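Local coordinates for protein interleukin 22 (Danio rerio, PDB 4O6K) that probably acts as a secreted, all-helical cytokine of the IL-10 family, a zebrafish counterpart of human interleukin-22 that would signal through cell-surface receptors, at residues Cys49-Ile54 against Asn131-Tyr136; Lys56-His61 against Asn124-Glu129. All blocks are in the same frame, centred on the assembly; numbering follows the deposited sequence.

Contact 1 of 2, residues Cys49-Ile54 against Asn131-Tyr136; sequences CINARI and NTLYHY
Asn-51 packs against Leu-133 and Tyr-136, and this is the tight part of the contact. Its OD1 is 3.6 Å from Leu-133 CD1 and equally 3.6 Å from Tyr-136 CD2, where it meets the ring at the edge, close to the ring plane. The amide and ring planes are turned 51° apart, so the two flat groups do not stack. The amide carbon CG also lies against Tyr-136 CB, at 3.8 Å. No hydrogen bond spans the segments here: Asn-51 ND2 is bonded to the backbone O of Ser-47, one turn back in its own helix, which is likely to hold the amide's rotation, leaving OD1 facing the carbon atoms of the partner helix. With CG swung opposite the backbone N (chi1 179°), Leu-133 carries its methyls toward helix 47-62, and CD1 also approaches the carbonyl O of Asn-51 at 3.8 Å. The two helices are joined as antiparallel neighbours of the compact helical bundle expected for an IL-10-family cytokine, their short segments running at 151° with axes 9.9 Å apart. The packing is looser at Ile-54, where CG2 meets Leu-133 CD2 at 4.0 Å and lies a little farther from CD1; Val-104 and Phe-107 of helix 102-117 adjoin the same isoleucine. The CB of Tyr-136 points toward helix 47-62, but the ring leads away, its OH hydrogen-bonded to Arg-32 and its ring meeting Phe-37. The carbonyl O of Thr-132, one turn earlier in the same helix, lies 3.4 Å above one face of that ring, toward its rim. All four touching residues are buried, whereas Arg-53 on one helix and Thr-132 and His-135 on the other, off the interface, are partly exposed to solvent.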
loop_
_atom_site.group_PDB
_atom_site.type_symbol
_atom_site.label_atom_id
_atom_site.label_comp_id
_atom_site.label_asym_id
_atom_site.label_seq_id
_atom_site.Cartn_x
_atom_site.Cartn_y
_atom_site.Cartn_z
ATOM N N CYS A 49 4.140 -4.182 -10.451
ATOM C CA CYS A 49 2.911 -4.966 -10.449
ATOM C C CYS A 49 2.772 -5.812 -9.185
ATOM O O CYS A 49 1.658 -6.099 -8.749
ATOM C CB CYS A 49 2.844 -5.852 -11.693
ATOM S SG CYS A 49 2.632 -4.940 -13.240
ATOM N N ILE A 50 3.899 -6.217 -8.606
ATOM C CA ILE A 50 3.877 -6.939 -7.337
ATOM C C ILE A 50 3.304 -6.057 -6.232
ATOM O O ILE A 50 2.407 -6.471 -5.496
ATOM C CB ILE A 50 5.281 -7.424 -6.922
ATOM C CG1 ILE A 50 5.732 -8.585 -7.809
ATOM C CG2 ILE A 50 5.281 -7.870 -5.470
ATOM C CD1 ILE A 50 7.193 -8.941 -7.652
ATOM N N ASN A 51 3.815 -4.835 -6.132
ATOM C CA ASN A 51 3.334 -3.894 -5.130
ATOM C C ASN A 51 1.921 -3.415 -5.443
ATOM O O ASN A 51 1.155 -3.083 -4.540
ATOM C CB ASN A 51 4.283 -2.698 -5.019
ATOM C CG ASN A 51 5.560 -3.035 -4.275
ATOM O OD1 ASN A 51 5.540 -3.290 -3.070
ATOM N ND2 ASN A 51 6.680 -3.034 -4.987
ATOM N N ALA A 52 1.581 -3.384 -6.728
ATOM C CA ALA A 52 0.241 -3.003 -7.158
ATOM C C ALA A 52 -0.794 -4.018 -6.692
ATOM O O ALA A 52 -1.947 -3.674 -6.432
ATOM C CB ALA A 52 0.191 -2.856 -8.670
ATOM N N ARG A 53 -0.374 -5.273 -6.588
ATOM C CA ARG A 53 -1.267 -6.334 -6.151
ATOM C C ARG A 53 -1.471 -6.221 -4.644
ATOM O O ARG A 53 -2.555 -6.496 -4.125
ATOM C CB ARG A 53 -0.701 -7.706 -6.520
ATOM C CG ARG A 53 -1.760 -8.782 -6.608
ATOM C CD ARG A 53 -2.651 -8.445 -7.796
ATOM N NE ARG A 53 -3.931 -9.140 -7.803
ATOM C CZ ARG A 53 -4.600 -9.430 -8.914
ATOM N NH1 ARG A 53 -4.106 -9.078 -10.094
ATOM N NH2 ARG A 53 -5.764 -10.063 -8.850
ATOM N N ILE A 54 -0.409 -5.826 -3.949
ATOM C CA ILE A 54 -0.471 -5.550 -2.518
ATOM C C ILE A 54 -1.354 -4.331 -2.255
ATOM O O ILE A 54 -2.107 -4.290 -1.279
ATOM C CB ILE A 54 0.939 -5.314 -1.932
ATOM C CG1 ILE A 54 1.775 -6.592 -2.028
ATOM C CG2 ILE A 54 0.858 -4.846 -0.487
ATOM C CD1 ILE A 54 3.211 -6.422 -1.567
ATOM N N ASN A 131 2.239 4.612 3.430
ATOM C CA ASN A 131 3.161 5.601 2.884
ATOM C C ASN A 131 4.368 4.924 2.237
ATOM O O ASN A 131 4.825 5.338 1.172
ATOM C CB ASN A 131 3.612 6.566 3.985
ATOM C CG ASN A 131 4.298 7.809 3.442
ATOM O OD1 ASN A 131 4.676 8.699 4.202
ATOM N ND2 ASN A 131 4.435 7.890 2.123
ATOM N N THR A 132 4.880 3.888 2.895
ATOM C CA THR A 132 6.017 3.124 2.389
ATOM C C THR A 132 5.669 2.379 1.097
ATOM O O THR A 132 6.477 2.311 0.168
ATOM C CB THR A 132 6.520 2.114 3.444
ATOM O OG1 THR A 132 6.954 2.820 4.613
ATOM C CG2 THR A 132 7.677 1.285 2.898
ATOM N N LEU A 133 4.462 1.824 1.046
ATOM C CA LEU A 133 3.978 1.133 -0.146
ATOM C C LEU A 133 3.897 2.095 -1.328
ATOM O O LEU A 133 4.242 1.743 -2.456
ATOM C CB LEU A 133 2.611 0.498 0.120
ATOM C CG LEU A 133 1.937 -0.258 -1.028
ATOM C CD1 LEU A 133 2.845 -1.354 -1.573
ATOM C CD2 LEU A 133 0.610 -0.837 -0.568
ATOM N N TYR A 134 3.435 3.311 -1.053
ATOM C CA TYR A 134 3.329 4.364 -2.057
ATOM C C TYR A 134 4.700 4.703 -2.629
ATOM O O TYR A 134 4.848 4.953 -3.825
ATOM C CB TYR A 134 2.696 5.611 -1.440
ATOM C CG TYR A 134 1.861 6.437 -2.389
ATOM C CD1 TYR A 134 0.697 5.926 -2.944
ATOM C CD2 TYR A 134 2.219 7.744 -2.702
ATOM C CE1 TYR A 134 -0.077 6.683 -3.801
ATOM C CE2 TYR A 134 1.448 8.509 -3.555
ATOM C CZ TYR A 134 0.301 7.972 -4.102
ATOM O OH TYR A 134 -0.472 8.725 -4.955
ATOM N N HIS A 135 5.698 4.702 -1.751
ATOM C CA HIS A 135 7.085 4.931 -2.129
ATOM C C HIS A 135 7.610 3.827 -3.046
ATOM O O HIS A 135 8.319 4.100 -4.015
ATOM C CB HIS A 135 7.945 5.038 -0.866
ATOM C CG HIS A 135 9.368 4.614 -1.055
ATOM N ND1 HIS A 135 10.199 5.176 -2.000
ATOM C CD2 HIS A 135 10.108 3.680 -0.412
ATOM C CE1 HIS A 135 11.387 4.604 -1.933
ATOM N NE2 HIS A 135 11.359 3.693 -0.977
ATOM N N TYR A 136 7.259 2.584 -2.730
ATOM C CA TYR A 136 7.630 1.443 -3.561
ATOM C C TYR A 136 7.044 1.577 -4.962
ATOM O O TYR A 136 7.732 1.365 -5.961
ATOM C CB TYR A 136 7.167 0.134 -2.918
ATOM C CG TYR A 136 7.930 -0.237 -1.665
ATOM C CD1 TYR A 136 9.058 0.475 -1.275
ATOM C CD2 TYR A 136 7.522 -1.302 -0.873
ATOM C CE1 TYR A 136 9.757 0.138 -0.132
ATOM C CE2 TYR A 136 8.215 -1.646 0.272
ATOM C CZ TYR A 136 9.331 -0.923 0.637
ATOM O OH TYR A 136 10.022 -1.262 1.775
#

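Contact 2 of 2, residues Lys56-His61 against Asn124-Glu129; sequences KYYVNH and NKAIGE
Tyr-58 reaches from helix 47-62 to the C-terminal end of helix 119-128, bridging two helices of the cytokine's bundle with its hydroxyl. Its CB points toward the other segment, and an unusual chi1 of -105° directs CG and the ring across the gap. Along the ring, CE2 lies 3.2 Å from the carbonyl O of Ala-126, which sits at the ring edge near its plane, while the ring of Phe-107 meets that of Tyr-58 with planes nearly parallel. CZ is 3.3 Å from Ala-126 O, with Ala-126 CB farther off at 4.2 Å. At the tip, OH donates a hydrogen bond of 2.6 Å to Ala-126 O and also rests 3.5 Å from Glu-129 CB. The carboxylate of Glu-129 is held by the backbone N atoms of Leu-33 and Leu-34. A phenylalanine in place of Tyr-58 would probably cost Ala-126 O the tyrosine hydroxyl, leaving it to Glu-129 N and a weak bond with Thr-130 OG1, and weaken the tie between the two helices. The approach to that carbonyl is bent, with a C=O...OH angle of 121° and the donor tilted 29° from the carbonyl plane, and Glu-129 N bonds to the same oxygen from the opposite face.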
loop_
_atom_site.group_PDB
_atom_site.type_symbol
_atom_site.label_atom_id
_atom_site.label_comp_id
_atom_site.label_asym_id
_atom_site.label_seq_id
_atom_site.Cartn_x
_atom_site.Cartn_y
_atom_site.Cartn_z
ATOM N N LYS A 56 -3.863 -3.472 -4.047
ATOM C CA LYS A 56 -5.213 -4.003 -4.216
ATOM C C LYS A 56 -5.759 -4.548 -2.908
ATOM O O LYS A 56 -6.895 -4.265 -2.524
ATOM C CB LYS A 56 -5.215 -5.123 -5.257
ATOM C CG LYS A 56 -6.571 -5.768 -5.496
ATOM C CD LYS A 56 -6.511 -6.668 -6.722
ATOM C CE LYS A 56 -7.852 -7.328 -6.991
ATOM N NZ LYS A 56 -8.918 -6.299 -7.142
ATOM N N TYR A 57 -4.927 -5.329 -2.227
ATOM C CA TYR A 57 -5.280 -5.909 -0.939
ATOM C C TYR A 57 -5.493 -4.824 0.110
ATOM O O TYR A 57 -6.380 -4.933 0.957
ATOM C CB TYR A 57 -4.203 -6.892 -0.482
ATOM C CG TYR A 57 -4.668 -7.846 0.593
ATOM C CD1 TYR A 57 -5.314 -9.031 0.263
ATOM C CD2 TYR A 57 -4.467 -7.563 1.936
ATOM C CE1 TYR A 57 -5.744 -9.909 1.239
ATOM C CE2 TYR A 57 -4.893 -8.435 2.922
ATOM C CZ TYR A 57 -5.531 -9.607 2.567
ATOM O OH TYR A 57 -5.960 -10.480 3.542
ATOM N N TYR A 58 -4.666 -3.783 0.048
ATOM C CA TYR A 58 -4.785 -2.634 0.941
ATOM C C TYR A 58 -6.141 -1.951 0.810
ATOM O O TYR A 58 -6.782 -1.625 1.810
ATOM C CB TYR A 58 -3.671 -1.623 0.662
ATOM C CG TYR A 58 -2.567 -1.609 1.694
ATOM C CD1 TYR A 58 -1.584 -2.590 1.704
ATOM C CD2 TYR A 58 -2.506 -0.611 2.657
ATOM C CE1 TYR A 58 -0.571 -2.576 2.646
ATOM C CE2 TYR A 58 -1.500 -0.589 3.602
ATOM C CZ TYR A 58 -0.536 -1.573 3.594
ATOM O OH TYR A 58 0.467 -1.554 4.535
ATOM N N VAL A 59 -6.569 -1.732 -0.429
ATOM C CA VAL A 59 -7.834 -1.059 -0.700
ATOM C C VAL A 59 -9.010 -1.880 -0.178
ATOM O O VAL A 59 -9.960 -1.336 0.385
ATOM C CB VAL A 59 -8.012 -0.800 -2.211
ATOM C CG1 VAL A 59 -9.409 -0.278 -2.511
ATOM C CG2 VAL A 59 -6.959 0.181 -2.707
ATOM N N ASN A 60 -8.931 -3.195 -0.354
ATOM C CA ASN A 60 -10.000 -4.092 0.068
ATOM C C ASN A 60 -10.043 -4.354 1.574
ATOM O O ASN A 60 -11.123 -4.493 2.147
ATOM C CB ASN A 60 -9.887 -5.426 -0.677
ATOM C CG ASN A 60 -10.281 -5.313 -2.135
ATOM O OD1 ASN A 60 -11.125 -4.495 -2.500
ATOM N ND2 ASN A 60 -9.670 -6.135 -2.979
ATOM N N HIS A 61 -8.881 -4.417 2.217
ATOM C CA HIS A 61 -8.823 -4.857 3.610
ATOM C C HIS A 61 -8.360 -3.788 4.593
ATOM O O HIS A 61 -9.028 -3.527 5.594
ATOM C CB HIS A 61 -7.898 -6.071 3.740
ATOM C CG HIS A 61 -8.444 -7.321 3.125
ATOM N ND1 HIS A 61 -8.379 -7.576 1.772
ATOM C CD2 HIS A 61 -9.054 -8.395 3.682
ATOM C CE1 HIS A 61 -8.931 -8.750 1.522
ATOM N NE2 HIS A 61 -9.348 -9.267 2.662
ATOM N N ASN A 124 -4.129 -0.719 12.095
ATOM C CA ASN A 124 -3.360 0.494 12.355
ATOM C C ASN A 124 -1.911 0.376 11.896
ATOM O O ASN A 124 -1.336 1.330 11.372
ATOM C CB ASN A 124 -3.399 0.841 13.845
ATOM C CG ASN A 124 -4.713 1.471 14.262
ATOM O OD1 ASN A 124 -5.406 2.085 13.452
ATOM N ND2 ASN A 124 -5.062 1.320 15.535
ATOM N N LYS A 125 -1.327 -0.800 12.100
ATOM C CA LYS A 125 0.059 -1.044 11.716
ATOM C C LYS A 125 0.237 -0.994 10.201
ATOM O O LYS A 125 1.137 -0.323 9.697
ATOM C CB LYS A 125 0.535 -2.392 12.258
ATOM C CG LYS A 125 2.017 -2.648 12.054
ATOM C CD LYS A 125 2.451 -3.947 12.711
ATOM C CE LYS A 125 3.960 -4.101 12.670
ATOM N NZ LYS A 125 4.647 -2.927 13.272
ATOM N N ALA A 126 -0.625 -1.709 9.484
ATOM C CA ALA A 126 -0.587 -1.724 8.025
ATOM C C ALA A 126 -0.895 -0.344 7.448
ATOM O O ALA A 126 -0.291 0.071 6.459
ATOM C CB ALA A 126 -1.560 -2.756 7.482
ATOM N N ILE A 127 -1.843 0.353 8.069
ATOM C CA ILE A 127 -2.194 1.716 7.676
ATOM C C ILE A 127 -0.976 2.635 7.733
ATOM O O ILE A 127 -0.743 3.435 6.824
ATOM C CB ILE A 127 -3.319 2.283 8.573
ATOM C CG1 ILE A 127 -4.681 1.774 8.098
ATOM C CG2 ILE A 127 -3.321 3.800 8.555
ATOM C CD1 ILE A 127 -5.801 2.015 9.085
ATOM N N GLY A 128 -0.190 2.497 8.795
ATOM C CA GLY A 128 1.020 3.279 8.959
ATOM C C GLY A 128 2.076 2.957 7.918
ATOM O O GLY A 128 2.993 3.744 7.686
ATOM N N GLU A 129 1.949 1.792 7.292
ATOM C CA GLU A 129 2.911 1.357 6.287
ATOM C C GLU A 129 2.486 1.725 4.866
ATOM O O GLU A 129 3.225 1.482 3.915
ATOM C CB GLU A 129 3.120 -0.157 6.386
ATOM C CG GLU A 129 3.684 -0.617 7.722
ATOM C CD GLU A 129 4.004 -2.099 7.740
ATOM O OE1 GLU A 129 4.242 -2.670 6.657
ATOM O OE2 GLU A 129 4.019 -2.694 8.837
#

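In the fold
Both contacts are buried near the middle of the chain and share helix 47-62, contact 1 on its first half and contact 2 further along. Their partners, helix 130-140 and helix 119-128, are consecutive in sequence, so together they bind one helix to both. Contact 1 is larger (193 Å² against 128 Å²) and works by packing alone, an amide oxygen lying among carbon atoms; contact 2 depends on one hydrogen bond to a helix-end carbonyl, beside the partly exposed Glu-129. With centres 11 Å apart they meet directly, Leu-133 CD2 lying 3.6 Å from Tyr-58 CD1, so one leucine packs in contact 1 and against the tyrosine of contact 2.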